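Local coordinates for D-alanyl transferase DltD (Enterococcus faecalis, PDB 6O93), which probably takes part in the D-alanylation of lipoteichoic acid at the Gram-positive cell membrane, as a D-alanyl transferase of the SGNH-hydrolase clan, at residues 77-82 and 112-118; 157-163 and 177-181; 218-224 and 356-360. One frame throughout, in Å; residues are numbered along the deposited sequence.

Contact 1 (77-82 and 112-118); sequences GTQSLT and GVPNDSF. With PO4 (phosphate ion), chain E; PO4 (phosphate ion), chain F.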
loop_
_atom_site.group_PDB
_atom_site.type_symbol
_atom_site.label_atom_id
_atom_site.label_comp_id
_atom_site.label_asym_id
_atom_site.label_seq_id
_atom_site.Cartn_x
_atom_site.Cartn_y
_atom_site.Cartn_z
ATOM N N GLY A 77 2.904 -7.641 -4.178
ATOM C CA GLY A 77 3.498 -7.128 -5.393
ATOM C C GLY A 77 3.135 -5.703 -5.757
ATOM O O GLY A 77 3.626 -5.205 -6.778
ATOM N N THR A 78 2.296 -5.028 -4.968
ATOM C CA THR A 78 1.910 -3.642 -5.244
ATOM C C THR A 78 2.765 -2.726 -4.373
ATOM O O THR A 78 2.530 -2.600 -3.169
ATOM C CB THR A 78 0.421 -3.420 -4.992
ATOM O OG1 THR A 78 0.100 -3.735 -3.632
ATOM C CG2 THR A 78 -0.422 -4.289 -5.920
ATOM N N GLN A 79 3.756 -2.078 -4.989
ATOM C CA GLN A 79 4.656 -1.176 -4.289
ATOM C C GLN A 79 4.356 0.274 -4.692
ATOM O O GLN A 79 3.286 0.570 -5.248
ATOM C CB GLN A 79 6.105 -1.598 -4.564
ATOM C CG GLN A 79 6.395 -3.041 -4.158
ATOM C CD GLN A 79 7.879 -3.368 -4.104
ATOM O OE1 GLN A 79 8.732 -2.501 -4.305
ATOM N NE2 GLN A 79 8.193 -4.628 -3.832
ATOM N N SER A 80 5.300 1.177 -4.410
ATOM C CA SER A 80 4.997 2.605 -4.458
ATOM C C SER A 80 4.657 3.067 -5.870
ATOM O O SER A 80 3.770 3.908 -6.054
ATOM C CB SER A 80 6.171 3.410 -3.906
ATOM O OG SER A 80 6.300 3.220 -2.509
ATOM N N LEU A 81 5.355 2.543 -6.877
ATOM C CA LEU A 81 5.120 2.999 -8.245
ATOM C C LEU A 81 3.700 2.668 -8.688
ATOM O O LEU A 81 2.996 3.517 -9.247
ATOM C CB LEU A 81 6.145 2.375 -9.189
ATOM C CG LEU A 81 6.184 2.943 -10.610
ATOM C CD1 LEU A 81 6.525 4.426 -10.596
ATOM C CD2 LEU A 81 7.183 2.180 -11.451
ATOM N N THR A 82 3.260 1.432 -8.440
ATOM C CA THR A 82 1.875 1.063 -8.711
ATOM C C THR A 82 0.913 1.975 -7.961
ATOM O O THR A 82 -0.066 2.471 -8.530
ATOM C CB THR A 82 1.637 -0.396 -8.318
ATOM O OG1 THR A 82 2.404 -1.260 -9.163
ATOM C CG2 THR A 82 0.160 -0.751 -8.436
ATOM N N GLY A 112 14.724 -2.709 -6.587
ATOM C CA GLY A 112 13.392 -2.141 -6.582
ATOM C C GLY A 112 12.325 -3.180 -6.873
ATOM O O GLY A 112 12.542 -4.394 -6.779
ATOM N N VAL A 113 11.148 -2.683 -7.240
ATOM C CA VAL A 113 10.011 -3.578 -7.475
ATOM C C VAL A 113 10.335 -4.506 -8.642
ATOM O O VAL A 113 10.788 -4.032 -9.701
ATOM C CB VAL A 113 8.730 -2.768 -7.751
ATOM C CG1 VAL A 113 8.877 -1.916 -9.007
ATOM C CG2 VAL A 113 7.532 -3.700 -7.868
ATOM N N PRO A 114 10.144 -5.820 -8.510
ATOM C CA PRO A 114 10.446 -6.723 -9.629
ATOM C C PRO A 114 9.578 -6.436 -10.846
ATOM O O PRO A 114 8.467 -5.913 -10.737
ATOM C CB PRO A 114 10.155 -8.114 -9.051
ATOM C CG PRO A 114 10.269 -7.945 -7.569
ATOM C CD PRO A 114 9.796 -6.558 -7.282
ATOM N N ASN A 115 10.101 -6.796 -12.023
ATOM C CA ASN A 115 9.361 -6.589 -13.267
ATOM C C ASN A 115 7.980 -7.232 -13.205
ATOM O O ASN A 115 6.973 -6.605 -13.552
ATOM C CB ASN A 115 10.147 -7.154 -14.452
ATOM C CG ASN A 115 11.362 -6.320 -14.805
ATOM O OD1 ASN A 115 11.457 -5.149 -14.442
ATOM N ND2 ASN A 115 12.297 -6.920 -15.533
ATOM N N ASP A 116 7.915 -8.492 -12.763
ATOM C CA ASP A 116 6.653 -9.223 -12.779
ATOM C C ASP A 116 5.675 -8.694 -11.739
ATOM O O ASP A 116 4.459 -8.829 -11.914
ATOM C CB ASP A 116 6.903 -10.713 -12.547
ATOM C CG ASP A 116 7.761 -11.337 -13.629
ATOM O OD1 ASP A 116 7.850 -10.752 -14.729
ATOM O OD2 ASP A 116 8.338 -12.418 -13.379
ATOM N N SER A 117 6.177 -8.109 -10.650
ATOM C CA SER A 117 5.280 -7.541 -9.648
ATOM C C SER A 117 4.613 -6.279 -10.175
ATOM O O SER A 117 3.398 -6.099 -10.035
ATOM C CB SER A 117 6.043 -7.253 -8.357
ATOM O OG SER A 117 6.388 -8.460 -7.703
ATOM N N PHE A 118 5.395 -5.387 -10.787
ATOM C CA PHE A 118 4.799 -4.219 -11.422
ATOM C C PHE A 118 3.906 -4.630 -12.585
ATOM O O PHE A 118 2.796 -4.108 -12.738
ATOM C CB PHE A 118 5.886 -3.260 -11.902
ATOM C CG PHE A 118 5.344 -2.063 -12.622
ATOM C CD1 PHE A 118 5.005 -0.918 -11.923
ATOM C CD2 PHE A 118 5.151 -2.090 -13.994
ATOM C CE1 PHE A 118 4.488 0.184 -12.583
ATOM C CE2 PHE A 118 4.639 -0.996 -14.657
ATOM C CZ PHE A 118 4.307 0.144 -13.950
HETATM P P PO4 E . 11.326 -11.232 -15.821
HETATM O O1 PO4 E . 11.061 -9.864 -16.406
HETATM O O2 PO4 E . 11.753 -11.095 -14.380
HETATM O O3 PO4 E . 12.421 -11.908 -16.611
HETATM O O4 PO4 E . 10.064 -12.057 -15.891
HETATM P P PO4 F . 4.668 -7.667 -0.581
HETATM O O1 PO4 F . 4.584 -6.780 -1.801
HETATM O O2 PO4 F . 5.762 -7.162 0.332
HETATM O O3 PO4 F . 4.979 -9.084 -1.003
HETATM O O4 PO4 F . 3.351 -7.647 0.155
HETATM O O HOH W 1 1.541 -1.644 -11.516
#
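One ordered water joins T82 to F118: it stands 2.5 Å from T82 OG1 and donates a hydrogen bond of 3.0 Å to F118 O, tying the first turn of helix 80-90 to the start of helix 115-121. The same water also sits above one face of the F118 ring, offset toward its rim. With CG anti to the backbone N (chi1 177°), that ring swings toward the first helix, where L81 CD2 meets F118 CE1 at 3.5 Å; the two side chains meet at a slant. F151 stacks against F118, while L144 touches L81 and L148 touches F118, both from helix 139-148.

At the other end G77 meets the backbone and CB of S117. G77 O lies 3.5 Å from S117 CB and 3.4 Å from S117 O; the two oxygens, both acceptors, lie together without bonding. G77 N points elsewhere and donates a 3.0 Å, nearly straight bond (165°) to O1 of a phosphate that is also held by S47 OG. S47 belongs to a probable Ser-His-Asp triad, and in SGNH hydrolases a conserved glycine amide lines the oxyanion hole; G77, on a loop following strand 69-73, is consistent with that role, and the phosphate, probably from the crystallisation liquor, may mark the oxyanion pocket.

Alongside, the extended Q79 side chain runs past V113 in the opposite direction, Q79 CG lying 3.9 Å from V113 CG2, while W107 touches the glutamine from outside the pair. P114 occupies the N-cap position of helix 115-121, and P114 O accepts from F118 N at 3.1 Å.

Contact 2 (157-163 and 177-181); sequences DKVLMET and QRDYF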
loop_
_atom_site.group_PDB
_atom_site.type_symbol
_atom_site.label_atom_id
_atom_site.label_comp_id
_atom_site.label_asym_id
_atom_site.label_seq_id
_atom_site.Cartn_x
_atom_site.Cartn_y
_atom_site.Cartn_z
ATOM N N ASP A 157 4.656 -1.590 -25.518
ATOM C CA ASP A 157 3.677 -0.602 -25.967
ATOM C C ASP A 157 4.454 0.528 -26.637
ATOM O O ASP A 157 4.980 1.419 -25.965
ATOM C CB ASP A 157 2.848 -0.110 -24.783
ATOM C CG ASP A 157 1.696 0.781 -25.198
ATOM O OD1 ASP A 157 1.772 1.407 -26.275
ATOM O OD2 ASP A 157 0.711 0.858 -24.433
ATOM N N LYS A 158 4.522 0.489 -27.969
ATOM C CA LYS A 158 5.414 1.385 -28.699
ATOM C C LYS A 158 4.949 2.834 -28.616
ATOM O O LYS A 158 5.758 3.739 -28.384
ATOM C CB LYS A 158 5.523 0.937 -30.156
ATOM C CG LYS A 158 6.062 -0.479 -30.330
ATOM C CD LYS A 158 7.448 -0.642 -29.715
ATOM C CE LYS A 158 8.018 -2.027 -29.981
ATOM N NZ LYS A 158 9.421 -2.159 -29.490
ATOM N N VAL A 159 3.653 3.082 -28.821
ATOM C CA VAL A 159 3.148 4.449 -28.728
ATOM C C VAL A 159 3.387 5.000 -27.329
ATOM O O VAL A 159 3.798 6.154 -27.159
ATOM C CB VAL A 159 1.658 4.502 -29.113
ATOM C CG1 VAL A 159 1.094 5.899 -28.874
ATOM C CG2 VAL A 159 1.474 4.096 -30.566
ATOM N N LEU A 160 3.140 4.180 -26.306
ATOM C CA LEU A 160 3.426 4.593 -24.939
ATOM C C LEU A 160 4.903 4.920 -24.767
ATOM O O LEU A 160 5.260 5.975 -24.230
ATOM C CB LEU A 160 2.995 3.494 -23.967
ATOM C CG LEU A 160 3.206 3.770 -22.475
ATOM C CD1 LEU A 160 2.572 5.084 -22.073
ATOM C CD2 LEU A 160 2.638 2.632 -21.646
ATOM N N MET A 161 5.781 4.025 -25.231
ATOM C CA MET A 161 7.216 4.264 -25.107
ATOM C C MET A 161 7.620 5.557 -25.801
ATOM O O MET A 161 8.437 6.324 -25.279
ATOM C CB MET A 161 7.996 3.082 -25.685
ATOM C CG MET A 161 7.980 1.843 -24.802
ATOM S SD MET A 161 8.888 2.079 -23.260
ATOM C CE MET A 161 10.577 2.097 -23.857
ATOM N N GLU A 162 7.055 5.815 -26.982
ATOM C CA GLU A 162 7.367 7.050 -27.691
ATOM C C GLU A 162 6.872 8.265 -26.916
ATOM O O GLU A 162 7.555 9.294 -26.857
ATOM C CB GLU A 162 6.758 7.007 -29.091
ATOM C CG GLU A 162 7.403 5.962 -29.988
ATOM C CD GLU A 162 6.697 5.794 -31.320
ATOM O OE1 GLU A 162 5.483 6.083 -31.408
ATOM O OE2 GLU A 162 7.366 5.363 -32.283
ATOM N N THR A 163 5.692 8.159 -26.305
ATOM C CA THR A 163 5.175 9.261 -25.501
ATOM C C THR A 163 6.037 9.496 -24.267
ATOM O O THR A 163 6.340 10.644 -23.921
ATOM C CB THR A 163 3.728 8.977 -25.098
ATOM O OG1 THR A 163 2.929 8.789 -26.274
ATOM C CG2 THR A 163 3.160 10.130 -24.275
ATOM N N GLN A 177 -0.433 11.321 -30.062
ATOM C CA GLN A 177 -0.260 10.405 -28.940
ATOM C C GLN A 177 -1.438 10.504 -27.978
ATOM O O GLN A 177 -1.987 9.484 -27.542
ATOM C CB GLN A 177 1.059 10.701 -28.221
ATOM C CG GLN A 177 2.298 10.417 -29.063
ATOM C CD GLN A 177 3.578 10.919 -28.419
ATOM O OE1 GLN A 177 3.553 11.804 -27.566
ATOM N NE2 GLN A 177 4.706 10.355 -28.831
ATOM N N ARG A 178 -1.845 11.730 -27.643
ATOM C CA ARG A 178 -3.019 11.915 -26.799
ATOM C C ARG A 178 -4.263 11.330 -27.453
ATOM O O ARG A 178 -5.058 10.650 -26.794
ATOM C CB ARG A 178 -3.217 13.403 -26.499
ATOM C CG ARG A 178 -4.446 13.703 -25.658
ATOM C CD ARG A 178 -4.525 15.171 -25.274
ATOM N NE ARG A 178 -5.699 15.453 -24.449
ATOM C CZ ARG A 178 -6.905 15.754 -24.926
ATOM N NH1 ARG A 178 -7.906 15.991 -24.088
ATOM N NH2 ARG A 178 -7.119 15.818 -26.236
ATOM N N ASP A 179 -4.455 11.590 -28.750
ATOM C CA ASP A 179 -5.599 11.025 -29.457
ATOM C C ASP A 179 -5.609 9.504 -29.357
ATOM O O ASP A 179 -6.669 8.891 -29.184
ATOM C CB ASP A 179 -5.583 11.455 -30.924
ATOM C CG ASP A 179 -5.796 12.948 -31.105
ATOM O OD1 ASP A 179 -6.192 13.628 -30.135
ATOM O OD2 ASP A 179 -5.565 13.443 -32.226
ATOM N N TYR A 180 -4.435 8.878 -29.467
ATOM C CA TYR A 180 -4.356 7.422 -29.379
ATOM C C TYR A 180 -4.841 6.928 -28.022
ATOM O O TYR A 180 -5.643 5.990 -27.939
ATOM C CB TYR A 180 -2.923 6.960 -29.640
ATOM C CG TYR A 180 -2.699 5.496 -29.346
ATOM C CD1 TYR A 180 -3.028 4.525 -30.278
ATOM C CD2 TYR A 180 -2.164 5.087 -28.133
ATOM C CE1 TYR A 180 -2.828 3.186 -30.015
ATOM C CE2 TYR A 180 -1.959 3.746 -27.857
ATOM C CZ TYR A 180 -2.293 2.802 -28.802
ATOM O OH TYR A 180 -2.094 1.465 -28.540
ATOM N N PHE A 181 -4.357 7.544 -26.940
ATOM C CA PHE A 181 -4.799 7.142 -25.609
ATOM C C PHE A 181 -6.301 7.337 -25.453
ATOM O O PHE A 181 -6.984 6.497 -24.855
ATOM C CB PHE A 181 -4.036 7.931 -24.544
ATOM C CG PHE A 181 -2.546 7.748 -24.609
ATOM C CD1 PHE A 181 -1.995 6.478 -24.677
ATOM C CD2 PHE A 181 -1.699 8.842 -24.623
ATOM C CE1 PHE A 181 -0.626 6.303 -24.746
ATOM C CE2 PHE A 181 -0.327 8.672 -24.694
ATOM C CZ PHE A 181 0.209 7.400 -24.756
HETATM O O HOH W 2 4.083 8.489 -31.086
#
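D157, at the edge of the contact with Y180, is the N-cap of helix 158-168. D157 OD1 accepts from L160 N at 3.1 Å, the donor coming from above the carboxylate plane, while D157 OD2 is bonded to Y128 OH; together these bonds hold the group at the helix start. Two residues on, V159 makes the main apolar touch. V159 CG1, set anti to the backbone N (chi1 174°), reaches Y180 CD2 at 3.4 Å, and V159 CB stands over the face of the tyrosine ring, 4.2 Å from the centroid and 22° off the normal, a CH-pi contact. L160 brings CD1 toward F181 CZ.

The two helices, 158-168 and 175-195, form a helical hairpin: they are consecutive in the chain, and their short segments run roughly antiparallel, at 139°. L131 of helix 124-132 touches L160, T163 and F181, so a third helix borders the pair.

E162 works through a water, which donates to E162 OE1 at 2.8 Å and accepts from Q177 NE2 at 3.0 Å, bridging the helices beside exposed E162. T163, last in line, slides past the extended Q177 side chain, T163 OG1 pressing on Q177 CD at 3.1 Å. The hydroxyl's proton goes to the backbone, T163 OG1 donating to V159 O at 2.9 Å, and T163 N reaches that same oxygen from the opposite face of its carbonyl plane. The glutamine oxygen, in turn, is satisfied by Q174 N. F181 meets T163 from the facing helix, F181 CZ lying 3.4 Å from T163 OG1.

Contact 3 (218-224 and 356-360); sequences YNFNELD and LAVDR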
loop_
_atom_site.group_PDB
_atom_site.type_symbol
_atom_site.label_atom_id
_atom_site.label_comp_id
_atom_site.label_asym_id
_atom_site.label_seq_id
_atom_site.Cartn_x
_atom_site.Cartn_y
_atom_site.Cartn_z
ATOM N N TYR A 218 -15.830 -0.743 22.832
ATOM C CA TYR A 218 -14.403 -0.700 22.549
ATOM C C TYR A 218 -13.619 -0.340 23.806
ATOM O O TYR A 218 -13.934 0.639 24.489
ATOM C CB TYR A 218 -14.117 0.316 21.442
ATOM C CG TYR A 218 -12.646 0.542 21.153
ATOM C CD1 TYR A 218 -11.896 1.441 21.904
ATOM C CD2 TYR A 218 -12.014 -0.129 20.115
ATOM C CE1 TYR A 218 -10.556 1.652 21.638
ATOM C CE2 TYR A 218 -10.674 0.077 19.839
ATOM C CZ TYR A 218 -9.950 0.969 20.602
ATOM O OH TYR A 218 -8.618 1.174 20.328
ATOM N N ASN A 219 -12.599 -1.140 24.107
ATOM C CA ASN A 219 -11.620 -0.805 25.135
ATOM C C ASN A 219 -10.288 -1.386 24.692
ATOM O O ASN A 219 -10.173 -2.604 24.521
ATOM C CB ASN A 219 -12.021 -1.353 26.503
ATOM C CG ASN A 219 -11.000 -1.034 27.579
ATOM O OD1 ASN A 219 -10.016 -1.755 27.749
ATOM N ND2 ASN A 219 -11.228 0.050 28.311
ATOM N N PHE A 220 -9.291 -0.521 24.500
ATOM C CA PHE A 220 -8.017 -0.966 23.944
ATOM C C PHE A 220 -7.378 -2.042 24.816
ATOM O O PHE A 220 -7.045 -3.131 24.333
ATOM C CB PHE A 220 -7.072 0.225 23.783
ATOM C CG PHE A 220 -5.759 -0.132 23.156
ATOM C CD1 PHE A 220 -5.615 -0.137 21.777
ATOM C CD2 PHE A 220 -4.669 -0.470 23.940
ATOM C CE1 PHE A 220 -4.404 -0.471 21.195
ATOM C CE2 PHE A 220 -3.456 -0.806 23.361
ATOM C CZ PHE A 220 -3.327 -0.806 21.987
ATOM N N ASN A 221 -7.193 -1.755 26.107
ATOM C CA ASN A 221 -6.501 -2.698 26.981
ATOM C C ASN A 221 -7.202 -4.052 27.002
ATOM O O ASN A 221 -6.544 -5.099 26.974
ATOM C CB ASN A 221 -6.393 -2.121 28.391
ATOM C CG ASN A 221 -5.441 -0.941 28.464
ATOM O OD1 ASN A 221 -4.552 -0.795 27.622
ATOM N ND2 ASN A 221 -5.621 -0.094 29.471
ATOM N N GLU A 222 -8.536 -4.053 27.045
ATOM C CA GLU A 222 -9.275 -5.307 26.960
ATOM C C GLU A 222 -8.974 -6.020 25.647
ATOM O O GLU A 222 -8.711 -7.229 25.626
ATOM C CB GLU A 222 -10.775 -5.041 27.098
ATOM C CG GLU A 222 -11.641 -6.297 27.101
ATOM C CD GLU A 222 -13.128 -5.983 27.106
ATOM O OE1 GLU A 222 -13.492 -4.800 26.927
ATOM O OE2 GLU A 222 -13.935 -6.917 27.287
ATOM N N LEU A 223 -9.000 -5.279 24.538
ATOM C CA LEU A 223 -8.734 -5.876 23.233
ATOM C C LEU A 223 -7.294 -6.367 23.130
ATOM O O LEU A 223 -7.037 -7.432 22.555
ATOM C CB LEU A 223 -9.036 -4.864 22.128
ATOM C CG LEU A 223 -10.505 -4.451 22.001
ATOM C CD1 LEU A 223 -10.641 -3.182 21.174
ATOM C CD2 LEU A 223 -11.328 -5.574 21.389
ATOM N N ASP A 224 -6.342 -5.603 23.672
ATOM C CA ASP A 224 -4.941 -6.007 23.603
ATOM C C ASP A 224 -4.728 -7.347 24.295
ATOM O O ASP A 224 -4.044 -8.230 23.762
ATOM C CB ASP A 224 -4.054 -4.930 24.231
ATOM C CG ASP A 224 -2.628 -4.956 23.700
ATOM O OD1 ASP A 224 -2.409 -5.470 22.584
ATOM O OD2 ASP A 224 -1.722 -4.459 24.402
ATOM N N LEU A 356 -4.277 -4.023 15.880
ATOM C CA LEU A 356 -4.928 -3.284 16.957
ATOM C C LEU A 356 -4.196 -1.979 17.240
ATOM O O LEU A 356 -4.825 -0.927 17.399
ATOM C CB LEU A 356 -4.996 -4.141 18.222
ATOM C CG LEU A 356 -5.689 -3.490 19.423
ATOM C CD1 LEU A 356 -7.183 -3.319 19.157
ATOM C CD2 LEU A 356 -5.452 -4.295 20.692
ATOM N N ALA A 357 -2.863 -2.031 17.310
ATOM C CA ALA A 357 -2.085 -0.816 17.525
ATOM C C ALA A 357 -2.239 0.147 16.357
ATOM O O ALA A 357 -2.413 1.356 16.556
ATOM C CB ALA A 357 -0.613 -1.168 17.742
ATOM N N VAL A 358 -2.179 -0.368 15.126
ATOM C CA VAL A 358 -2.377 0.485 13.958
ATOM C C VAL A 358 -3.775 1.084 13.973
ATOM O O VAL A 358 -3.961 2.278 13.706
ATOM C CB VAL A 358 -2.118 -0.311 12.664
ATOM C CG1 VAL A 358 -2.577 0.483 11.450
ATOM C CG2 VAL A 358 -0.644 -0.667 12.542
ATOM N N ASP A 359 -4.779 0.266 14.294
ATOM C CA ASP A 359 -6.156 0.750 14.318
ATOM C C ASP A 359 -6.315 1.937 15.262
ATOM O O ASP A 359 -7.033 2.893 14.951
ATOM C CB ASP A 359 -7.098 -0.383 14.729
ATOM C CG ASP A 359 -8.542 0.060 14.789
ATOM O OD1 ASP A 359 -9.181 0.151 13.716
ATOM O OD2 ASP A 359 -9.034 0.324 15.906
ATOM N N ARG A 360 -5.665 1.891 16.427
ATOM C CA ARG A 360 -5.767 3.011 17.357
ATOM C C ARG A 360 -5.177 4.277 16.749
ATOM O O ARG A 360 -5.766 5.360 16.855
ATOM C CB ARG A 360 -5.073 2.677 18.676
ATOM C CG ARG A 360 -4.983 3.862 19.627
ATOM C CD ARG A 360 -4.651 3.438 21.049
ATOM N NE ARG A 360 -3.335 2.816 21.158
ATOM C CZ ARG A 360 -2.763 2.479 22.311
ATOM N NH1 ARG A 360 -3.389 2.706 23.457
ATOM N NH2 ARG A 360 -1.564 1.915 22.319
HETATM O O HOH W 3 -7.632 -0.070 18.244
#
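A cation-pi stack set on a leucine joins two nearly antiparallel helices at the partly buried periphery of the fold: the first turn of helix 220-233 and helix 352-367, late in the chain, whose segments 220-224 and 356-360 run at 160°. F220 is the centre of the joint. Over one face of its ring the guanidinium of R360 lies almost flat, with planes 9° apart and R360 CZ 3.5 Å from the ring centroid. The arginine chain bends at chi3 (64°), which folds the guanidinium over the ring; R360 CD lies off-centre over the same face. L356 CD2 lies over the opposite face, toward its rim, and L356 CG meets F220 CE1 at 3.7 Å. The leucine also wedges into the helix turn, L356 CD2 lying 3.4 Å from D224 N and L356 CD1 3.8 Å from L223 CB.

Beside the stack, a water accepts from Y218 OH at 2.6 Å and donates to L356 O at 3.1 Å and D359 OD2 at 2.8 Å. The acids nearby have stronger partners beyond the pair, D224 with R353 and D359 with R66. Within these segments the arginine's charge thus meets an aromatic face, the carboxylate of D224 standing apart from it, so the attraction probably depends on the flat overlap, while the water carries the polar link between the segments.

How the contacts relate
The three contacts show how chemistry follows place in a fold. Contact 1 is the most buried, its centre about 11 Å from the centre of the chain, and joins loops and helix starts near strands 69-73 and 98-102, close to the probable active site; contacts 2 and 3 are partly buried, lie further out, and join helices running roughly antiparallel. Contact 2 is local, within one hairpin, whereas contact 3 unites segments 132 residues apart. No helix is shared among them. Contacts 2 and 3 lie on opposite sides of the chain's centre, their own centres about 50 Å apart. A water bridge recurs in all three, but only contact 3 adds a cation-pi stack.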